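Local coordinates for protein HpcH/HpaI aldolase (Desulfitobacterium hafniense, PDB 3QZ6) that belongs to the HpcH/HpaI aldolase family and folds as a TIM barrel of eight parallel strands, at residues K7-A12 / G37-I42; H80-L85 / G116-G121; Q187-K192 / A219-W224. All coordinates share one frame; numbering follows the deposited sequence.

Three contacts follow one another along the barrel chain in series, so none nests in or crosses another. Interaction 1 closes the first loop, joining helix 6-11, ahead of the first strand, to the start of strand 40-44. Interaction 2 comes next, closing a loop from helix 78-87 to residues 116-121, which follow helix 100-110. Interaction 3 links the turn leading into helix 191-207 with the segment that follows strand 210-215. Interactions 2 and 3 lie on opposite sides of the chain's centre, their centres about 36 Å apart, whereas the centre of interaction 1 is about 21 and 22 Å from theirs. Interactions 1 and 3 also border the second subunit.

Interaction 1: K7-A12 / G37-I42; sequences KKKLSA and GLDYFI
Lys9, on helix 6-11, reaches across to Asp39, the residue just before strand 40-44. Its CB points toward the 37-42 segment, and CG lies beside the backbone N (chi1 -64°). Beyond CG the chain is fully extended, which is how it spans 9.2 Å between Lys9 CA and Asp39 CA. Contact begins at CD, 3.7 Å from Asp39 OD1, and tightens at CE, 3.5 Å from the same oxygen. At the tip, NZ makes a hydrogen-bonded salt bridge to Asp39 OD1 of 2.7 Å, using the anti lone pair, the one turned away from OD2. A water accepts from Lys9 NZ at 3.0 Å and donates to Asp39 O at 2.7 Å, so the ammonium is tied to side chain and backbone of one residue. Asp39 OD2 is held by Val17 N, which fixes the rotation of the carboxylate. Helix 6-11 lies across the N-terminal end of the barrel: Lys7 bridges to Asp169, just before strand 170-173, and Leu10 O bonds Gln231, just before strand 232-237. With one oxygen on an ammonium and the other on a peptide N-H, Asp39 probably stays ionised; it links helix 6-11, through Lys9, to the start of strand 16-21, through Val17.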
loop_
_atom_site.group_PDB
_atom_site.type_symbol
_atom_site.label_atom_id
_atom_site.label_comp_id
_atom_site.label_asym_id
_atom_site.label_seq_id
_atom_site.Cartn_x
_atom_site.Cartn_y
_atom_site.Cartn_z
ATOM N N LYS A 7 -6.489 -23.527 -9.394
ATOM C CA LYS A 7 -6.263 -24.666 -10.295
ATOM C C LYS A 7 -7.406 -24.844 -11.287
ATOM O O LYS A 7 -7.205 -25.315 -12.405
ATOM C CB LYS A 7 -6.039 -25.966 -9.521
ATOM C CG LYS A 7 -4.764 -25.974 -8.709
ATOM C CD LYS A 7 -3.762 -26.972 -9.233
ATOM C CE LYS A 7 -4.370 -28.349 -9.363
ATOM N NZ LYS A 7 -3.332 -29.410 -9.364
ATOM N N LYS A 8 -8.609 -24.464 -10.871
ATOM C CA LYS A 8 -9.771 -24.526 -11.746
ATOM C C LYS A 8 -9.535 -23.663 -12.991
ATOM O O LYS A 8 -9.784 -24.088 -14.115
ATOM C CB LYS A 8 -11.004 -24.049 -10.979
ATOM C CG LYS A 8 -12.332 -24.497 -11.537
ATOM C CD LYS A 8 -13.445 -24.187 -10.537
ATOM C CE LYS A 8 -14.833 -24.370 -11.147
ATOM N NZ LYS A 8 -15.916 -23.953 -10.202
ATOM N N LYS A 9 -9.038 -22.450 -12.788
ATOM C CA LYS A 9 -8.699 -21.569 -13.901
ATOM C C LYS A 9 -7.586 -22.134 -14.776
ATOM O O LYS A 9 -7.683 -22.125 -16.001
ATOM C CB LYS A 9 -8.281 -20.200 -13.371
ATOM C CG LYS A 9 -9.400 -19.473 -12.647
ATOM C CD LYS A 9 -8.896 -18.203 -11.972
ATOM C CE LYS A 9 -10.063 -17.392 -11.423
ATOM N NZ LYS A 9 -9.586 -16.263 -10.587
ATOM N N LEU A 10 -6.524 -22.623 -14.144
ATOM C CA LEU A 10 -5.374 -23.129 -14.874
ATOM C C LEU A 10 -5.791 -24.337 -15.684
ATOM O O LEU A 10 -5.384 -24.507 -16.836
ATOM C CB LEU A 10 -4.258 -23.530 -13.910
ATOM C CG LEU A 10 -3.568 -22.384 -13.177
ATOM C CD1 LEU A 10 -2.576 -22.926 -12.160
ATOM C CD2 LEU A 10 -2.883 -21.466 -14.177
ATOM N N SER A 11 -6.612 -25.175 -15.068
ATOM C CA SER A 11 -7.081 -26.396 -15.707
ATOM C C SER A 11 -7.898 -26.088 -16.963
ATOM O O SER A 11 -7.895 -26.861 -17.920
ATOM C CB SER A 11 -7.907 -27.215 -14.717
ATOM O OG SER A 11 -8.438 -28.370 -15.333
ATOM N N ALA A 12 -8.588 -24.954 -16.961
ATOM C CA ALA A 12 -9.396 -24.543 -18.107
ATOM C C ALA A 12 -8.557 -23.843 -19.172
ATOM O O ALA A 12 -9.088 -23.333 -20.161
ATOM C CB ALA A 12 -10.531 -23.644 -17.657
ATOM N N GLY A 37 -8.544 -6.662 -10.697
ATOM C CA GLY A 37 -8.591 -7.764 -11.638
ATOM C C GLY A 37 -7.539 -8.844 -11.426
ATOM O O GLY A 37 -7.284 -9.642 -12.327
ATOM N N LEU A 38 -6.924 -8.888 -10.247
ATOM C CA LEU A 38 -5.944 -9.945 -9.957
ATOM C C LEU A 38 -6.637 -11.262 -9.631
ATOM O O LEU A 38 -7.686 -11.273 -8.998
ATOM C CB LEU A 38 -5.019 -9.534 -8.805
ATOM C CG LEU A 38 -4.000 -8.442 -9.155
ATOM C CD1 LEU A 38 -3.300 -7.905 -7.916
ATOM C CD2 LEU A 38 -2.987 -8.969 -10.154
ATOM N N ASP A 39 -6.060 -12.370 -10.082
ATOM C CA ASP A 39 -6.560 -13.693 -9.720
ATOM C C ASP A 39 -6.001 -14.191 -8.387
ATOM O O ASP A 39 -6.651 -14.959 -7.683
ATOM C CB ASP A 39 -6.196 -14.698 -10.810
ATOM C CG ASP A 39 -6.876 -14.386 -12.111
ATOM O OD1 ASP A 39 -8.096 -14.614 -12.184
ATOM O OD2 ASP A 39 -6.204 -13.874 -13.029
ATOM N N TYR A 40 -4.777 -13.779 -8.063
ATOM C CA TYR A 40 -4.108 -14.280 -6.868
ATOM C C TYR A 40 -3.036 -13.295 -6.418
ATOM O O TYR A 40 -2.722 -12.334 -7.119
ATOM C CB TYR A 40 -3.472 -15.655 -7.138
ATOM C CG TYR A 40 -2.262 -15.606 -8.059
ATOM C CD1 TYR A 40 -0.963 -15.580 -7.545
ATOM C CD2 TYR A 40 -2.419 -15.581 -9.444
ATOM C CE1 TYR A 40 0.142 -15.524 -8.384
ATOM C CE2 TYR A 40 -1.325 -15.523 -10.284
ATOM C CZ TYR A 40 -0.047 -15.499 -9.751
ATOM O OH TYR A 40 1.037 -15.448 -10.595
ATOM N N PHE A 41 -2.493 -13.515 -5.228
ATOM C CA PHE A 41 -1.289 -12.809 -4.833
ATOM C C PHE A 41 -0.479 -13.715 -3.940
ATOM O O PHE A 41 -0.988 -14.710 -3.417
ATOM C CB PHE A 41 -1.600 -11.467 -4.141
ATOM C CG PHE A 41 -2.407 -11.602 -2.882
ATOM C CD1 PHE A 41 -1.780 -11.778 -1.655
ATOM C CD2 PHE A 41 -3.795 -11.542 -2.925
ATOM C CE1 PHE A 41 -2.524 -11.888 -0.490
ATOM C CE2 PHE A 41 -4.551 -11.654 -1.775
ATOM C CZ PHE A 41 -3.924 -11.814 -0.548
ATOM N N ILE A 42 0.795 -13.385 -3.780
ATOM C CA ILE A 42 1.687 -14.262 -3.049
ATOM C C ILE A 42 2.238 -13.520 -1.857
ATOM O O ILE A 42 2.892 -12.491 -2.009
ATOM C CB ILE A 42 2.850 -14.750 -3.929
ATOM C CG1 ILE A 42 2.314 -15.325 -5.250
ATOM C CG2 ILE A 42 3.704 -15.773 -3.164
ATOM C CD1 ILE A 42 3.354 -16.121 -6.034
HETATM O O HOH W 1 -7.605 -17.329 -8.566
#

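Interaction 2: H80-L85 / G116-G121; sequences HVQRLL and GERGVG
Gln82 and Gly119 are joined by a pair of hydrogen bonds in which the side-chain amide bonds both the N-H and the C=O of Gly119. Gly119 N donates to Gln82 OE1 at 3.0 Å, and Gln82 NE2 returns a bond to Gly119 O at 2.9 Å. Gly119 N lies 19° and Gln82 NE2 30° out of the carbonyl planes they address, so neither bond is coplanar with its acceptor. The bend at chi2 (82°) turns the amide of Gln82 from the helix toward the loop.

Charge enters through Arg118, whose NH2 forms a salt bridge with Asp86, one helical turn beyond Gln82; the same carboxylate accepts from Gln82 NE2 through its other oxygen. A water near the guanidinium plane also accepts from Arg118 NH2 at 3.0 Å and lies 3.0 Å from Leu85 O.

The apolar part is one methylene laid over the guanidinium face. Leu85 CB sits 3.5 Å above the plane of the Arg118 group, over its centre, and 3.6 Å from Arg118 CZ. Arg118 runs extended from CG to NE, and its CG lies 3.6 Å from Gln82 OE1.

This two-bond pairing of a side-chain amide with one residue's backbone, together with a charged network, fastens the 116-121 loop, which follows helix 100-110, onto the neighbouring helix 78-87 in the outer helical layer of a beta/alpha barrel.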
loop_
_atom_site.group_PDB
_atom_site.type_symbol
_atom_site.label_atom_id
_atom_site.label_comp_id
_atom_site.label_asym_id
_atom_site.label_seq_id
_atom_site.Cartn_x
_atom_site.Cartn_y
_atom_site.Cartn_z
ATOM N N HIS A 80 4.963 -24.906 8.512
ATOM C CA HIS A 80 4.523 -23.983 7.459
ATOM C C HIS A 80 3.428 -24.584 6.595
ATOM O O HIS A 80 2.379 -23.976 6.391
ATOM C CB HIS A 80 5.693 -23.538 6.584
ATOM C CG HIS A 80 6.627 -22.605 7.290
ATOM N ND1 HIS A 80 7.637 -23.048 8.119
ATOM C CD2 HIS A 80 6.666 -21.251 7.338
ATOM C CE1 HIS A 80 8.283 -22.008 8.616
ATOM N NE2 HIS A 80 7.712 -20.906 8.163
ATOM N N VAL A 81 3.669 -25.785 6.089
ATOM C CA VAL A 81 2.766 -26.344 5.092
ATOM C C VAL A 81 1.402 -26.718 5.665
ATOM O O VAL A 81 0.369 -26.344 5.118
ATOM C CB VAL A 81 3.403 -27.553 4.376
ATOM C CG1 VAL A 81 2.383 -28.212 3.464
ATOM C CG2 VAL A 81 4.642 -27.089 3.584
ATOM N N GLN A 82 1.397 -27.457 6.767
ATOM C CA GLN A 82 0.139 -27.895 7.358
ATOM C C GLN A 82 -0.712 -26.694 7.787
ATOM O O GLN A 82 -1.888 -26.605 7.445
ATOM C CB GLN A 82 0.395 -28.813 8.560
ATOM C CG GLN A 82 -0.873 -29.256 9.279
ATOM C CD GLN A 82 -1.543 -30.427 8.577
ATOM O OE1 GLN A 82 -0.875 -31.368 8.152
ATOM N NE2 GLN A 82 -2.859 -30.364 8.435
ATOM N N ARG A 83 -0.122 -25.771 8.538
ATOM C CA ARG A 83 -0.904 -24.661 9.082
ATOM C C ARG A 83 -1.444 -23.751 7.987
ATOM O O ARG A 83 -2.595 -23.321 8.043
ATOM C CB ARG A 83 -0.085 -23.836 10.079
ATOM C CG ARG A 83 0.427 -24.640 11.290
ATOM C CD ARG A 83 1.180 -23.718 12.260
ATOM N NE ARG A 83 0.249 -22.861 13.001
ATOM C CZ ARG A 83 0.610 -21.993 13.940
ATOM N NH1 ARG A 83 1.902 -21.826 14.236
ATOM N NH2 ARG A 83 -0.323 -21.281 14.573
ATOM N N LEU A 84 -0.609 -23.429 7.005
ATOM C CA LEU A 84 -1.031 -22.458 6.007
ATOM C C LEU A 84 -2.131 -23.019 5.117
ATOM O O LEU A 84 -3.042 -22.288 4.743
ATOM C CB LEU A 84 0.153 -21.942 5.178
ATOM C CG LEU A 84 1.116 -21.038 5.968
ATOM C CD1 LEU A 84 2.387 -20.770 5.169
ATOM C CD2 LEU A 84 0.439 -19.727 6.384
ATOM N N LEU A 85 -2.053 -24.305 4.769
ATOM C CA LEU A 85 -3.132 -24.921 3.989
ATOM C C LEU A 85 -4.405 -24.992 4.822
ATOM O O LEU A 85 -5.510 -24.780 4.310
ATOM C CB LEU A 85 -2.755 -26.326 3.511
ATOM C CG LEU A 85 -1.669 -26.410 2.437
ATOM C CD1 LEU A 85 -1.380 -27.862 2.100
ATOM C CD2 LEU A 85 -2.075 -25.658 1.170
ATOM N N GLY A 116 -0.267 -38.094 0.143
ATOM C CA GLY A 116 0.645 -37.464 1.090
ATOM C C GLY A 116 0.227 -37.766 2.517
ATOM O O GLY A 116 -0.620 -38.631 2.751
ATOM N N GLU A 117 0.810 -37.047 3.472
ATOM C CA GLU A 117 0.567 -37.309 4.881
ATOM C C GLU A 117 0.014 -36.083 5.617
ATOM O O GLU A 117 0.159 -35.962 6.836
ATOM C CB GLU A 117 1.854 -37.844 5.543
ATOM C CG GLU A 117 2.252 -39.211 4.937
ATOM C CD GLU A 117 3.644 -39.715 5.318
ATOM O OE1 GLU A 117 4.395 -39.011 6.016
ATOM O OE2 GLU A 117 3.987 -40.841 4.899
ATOM N N ARG A 118 -0.631 -35.182 4.880
ATOM C CA ARG A 118 -1.273 -34.022 5.503
ATOM C C ARG A 118 -2.322 -34.496 6.516
ATOM O O ARG A 118 -3.136 -35.369 6.208
ATOM C CB ARG A 118 -1.953 -33.143 4.438
ATOM C CG ARG A 118 -2.564 -31.858 5.008
ATOM C CD ARG A 118 -3.340 -31.052 3.956
ATOM N NE ARG A 118 -4.094 -29.962 4.585
ATOM C CZ ARG A 118 -4.954 -29.174 3.948
ATOM N NH1 ARG A 118 -5.175 -29.325 2.643
ATOM N NH2 ARG A 118 -5.594 -28.226 4.617
ATOM N N GLY A 119 -2.311 -33.916 7.712
ATOM C CA GLY A 119 -3.292 -34.252 8.732
ATOM C C GLY A 119 -4.637 -33.613 8.451
ATOM O O GLY A 119 -4.703 -32.510 7.921
ATOM N N VAL A 120 -5.713 -34.305 8.808
ATOM C CA VAL A 120 -7.065 -33.838 8.528
ATOM C C VAL A 120 -7.631 -33.118 9.751
ATOM O O VAL A 120 -7.921 -33.742 10.769
ATOM C CB VAL A 120 -8.007 -35.012 8.155
ATOM C CG1 VAL A 120 -9.368 -34.485 7.734
ATOM C CG2 VAL A 120 -7.399 -35.870 7.032
ATOM N N GLY A 121 -7.773 -31.801 9.666
ATOM C CA GLY A 121 -8.322 -31.042 10.781
ATOM C C GLY A 121 -9.759 -30.654 10.498
ATOM O O GLY A 121 -10.375 -31.209 9.603
HETATM O O HOH W 2 -8.032 -26.415 4.395
#

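Interaction 3: Q187-K192 / A219-W224; sequences QTEHPK and AAKMGW
Glu189 and Lys221 meet on the C-terminal side of the TIM barrel, in the connections that follow the neighbouring strands 170-173 and 210-215. They carry the whole contact, burying 35 and 34 Å² respectively, and both are exposed, so this is a small surface pairing.

Glu189 belongs to a type I beta turn from Gln187 to His190, closed by a backbone bond from His190 N to Gln187 O of 3.3 Å. His190 occupies the N-cap position of helix 191-207. The Glu189 side chain bends at chi2 (-64°), which swings the carboxylate over toward the other segment. Its stronger polar partner lies outside the contact: OE1 is hydrogen-bonded to Tyr194 OH, one turn into the helix, and this helps to orient the group.

Lys221 comes from the other side, at the end of the short 3-10 segment 219-221 that follows strand 210-215. Bends at chi2 (-73°) and chi3 (-75°) curl the chain, shortening its reach, while its CB points toward the 187-192 segment. The Lys221 side chain also rests on Thr215 of strand 210-215. Tyr194 also meets Trp224 edge-to-face, adding an aromatic link between the same two parts of the fold. On the 219-224 side, Met222, present as selenomethionine, packs on Leu256 of the second subunit.

Lys221 CE makes the nearest approach, 3.7 Å from Glu189 OE1. It is also 3.9 Å from both Glu189 CD and Glu189 OE2, and these nearly equal distances place the methylene above the carboxylate plane. The charged tip is no closer: Lys221 NZ lies above Glu189 OE1 at 3.8 Å, a long salt bridge.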
loop_
_atom_site.group_PDB
_atom_site.type_symbol
_atom_site.label_atom_id
_atom_site.label_comp_id
_atom_site.label_asym_id
_atom_site.label_seq_id
_atom_site.Cartn_x
_atom_site.Cartn_y
_atom_site.Cartn_z
ATOM N N GLN A 187 21.512 -8.362 -13.241
ATOM C CA GLN A 187 21.352 -8.225 -14.687
ATOM C C GLN A 187 20.286 -9.206 -15.147
ATOM O O GLN A 187 20.581 -10.223 -15.778
ATOM C CB GLN A 187 22.679 -8.486 -15.396
ATOM C CG GLN A 187 23.825 -7.697 -14.785
ATOM C CD GLN A 187 25.137 -7.911 -15.513
ATOM O OE1 GLN A 187 25.160 -8.105 -16.726
ATOM N NE2 GLN A 187 26.235 -7.881 -14.769
ATOM N N THR A 188 19.037 -8.895 -14.816
ATOM C CA THR A 188 17.961 -9.868 -14.969
ATOM C C THR A 188 17.418 -9.935 -16.390
ATOM O O THR A 188 16.510 -10.711 -16.673
ATOM C CB THR A 188 16.812 -9.601 -13.978
ATOM O OG1 THR A 188 16.284 -8.294 -14.202
ATOM C CG2 THR A 188 17.318 -9.691 -12.541
ATOM N N GLU A 189 17.969 -9.121 -17.285
ATOM C CA GLU A 189 17.555 -9.175 -18.681
ATOM C C GLU A 189 18.665 -9.748 -19.562
ATOM O O GLU A 189 18.555 -9.761 -20.784
ATOM C CB GLU A 189 17.112 -7.797 -19.180
ATOM C CG GLU A 189 15.905 -7.231 -18.438
ATOM C CD GLU A 189 14.646 -8.061 -18.628
ATOM O OE1 GLU A 189 14.499 -8.695 -19.695
ATOM O OE2 GLU A 189 13.801 -8.076 -17.706
ATOM N N HIS A 190 19.720 -10.248 -18.926
ATOM C CA HIS A 190 20.856 -10.837 -19.637
ATOM C C HIS A 190 20.452 -12.075 -20.443
ATOM O O HIS A 190 19.625 -12.873 -20.004
ATOM C CB HIS A 190 21.943 -11.210 -18.633
ATOM C CG HIS A 190 23.261 -11.542 -19.258
ATOM N ND1 HIS A 190 24.332 -10.673 -19.239
ATOM C CD2 HIS A 190 23.686 -12.648 -19.909
ATOM C CE1 HIS A 190 25.357 -11.228 -19.858
ATOM N NE2 HIS A 190 24.993 -12.428 -20.273
ATOM N N PRO A 191 21.037 -12.241 -21.636
ATOM C CA PRO A 191 20.745 -13.420 -22.456
ATOM C C PRO A 191 20.944 -14.739 -21.707
ATOM O O PRO A 191 20.165 -15.665 -21.926
ATOM C CB PRO A 191 21.751 -13.297 -23.600
ATOM C CG PRO A 191 21.935 -11.827 -23.749
ATOM C CD PRO A 191 21.885 -11.270 -22.347
ATOM N N LYS A 192 21.956 -14.829 -20.845
ATOM C CA LYS A 192 22.193 -16.061 -20.084
ATOM C C LYS A 192 21.003 -16.414 -19.189
ATOM O O LYS A 192 20.693 -17.585 -18.976
ATOM C CB LYS A 192 23.467 -15.958 -19.240
ATOM C CG LYS A 192 24.768 -16.063 -20.031
ATOM C CD LYS A 192 25.974 -15.779 -19.133
ATOM C CE LYS A 192 26.765 -17.043 -18.814
ATOM N NZ LYS A 192 27.501 -16.918 -17.518
ATOM N N ALA A 219 5.190 -4.201 -16.902
ATOM C CA ALA A 219 4.159 -5.165 -17.257
ATOM C C ALA A 219 4.309 -5.676 -18.695
ATOM O O ALA A 219 4.040 -6.845 -18.979
ATOM C CB ALA A 219 2.783 -4.563 -17.043
ATOM N N ALA A 220 4.741 -4.805 -19.599
ATOM C CA ALA A 220 4.891 -5.196 -21.004
ATOM C C ALA A 220 5.880 -6.355 -21.196
ATOM O O ALA A 220 5.725 -7.168 -22.108
ATOM C CB ALA A 220 5.284 -3.992 -21.858
ATOM N N LYS A 221 6.886 -6.444 -20.330
ATOM C CA LYS A 221 7.879 -7.514 -20.437
ATOM C C LYS A 221 7.260 -8.893 -20.232
ATOM O O LYS A 221 7.924 -9.909 -20.445
ATOM C CB LYS A 221 9.019 -7.317 -19.437
ATOM C CG LYS A 221 9.597 -5.915 -19.421
ATOM C CD LYS A 221 10.442 -5.639 -20.643
ATOM C CE LYS A 221 11.788 -6.335 -20.551
ATOM N NZ LYS A 221 12.575 -6.136 -21.805
HETATM N N MSE A 222 6.000 -8.940 -19.801
HETATM C CA MSE A 222 5.326 -10.225 -19.640
HETATM C C MSE A 222 5.002 -10.858 -21.002
HETATM O O MSE A 222 4.693 -12.041 -21.083
HETATM C CB MSE A 222 4.040 -10.081 -18.815
HETATM C CG MSE A 222 3.473 -11.422 -18.354
HETATM SE SE MSE A 222 4.444 -12.181 -16.815
HETATM C CE MSE A 222 3.948 -10.731 -15.619
ATOM N N GLY A 223 5.067 -10.063 -22.065
ATOM C CA GLY A 223 4.769 -10.554 -23.401
ATOM C C GLY A 223 5.589 -11.783 -23.747
ATOM O O GLY A 223 5.080 -12.742 -24.336
ATOM N N TRP A 224 6.863 -11.757 -23.360
ATOM C CA TRP A 224 7.779 -12.858 -23.623
ATOM C C TRP A 224 7.231 -14.183 -23.098
ATOM O O TRP A 224 7.292 -15.204 -23.781
ATOM C CB TRP A 224 9.143 -12.575 -22.985
ATOM C CG TRP A 224 10.196 -13.592 -23.329
ATOM C CD1 TRP A 224 11.070 -13.547 -24.378
ATOM C CD2 TRP A 224 10.486 -14.805 -22.619
ATOM N NE1 TRP A 224 11.883 -14.653 -24.361
ATOM C CE2 TRP A 224 11.544 -15.439 -23.292
ATOM C CE3 TRP A 224 9.952 -15.411 -21.478
ATOM C CZ2 TRP A 224 12.081 -16.654 -22.864
ATOM C CZ3 TRP A 224 10.484 -16.621 -21.057
ATOM C CH2 TRP A 224 11.536 -17.227 -21.747
#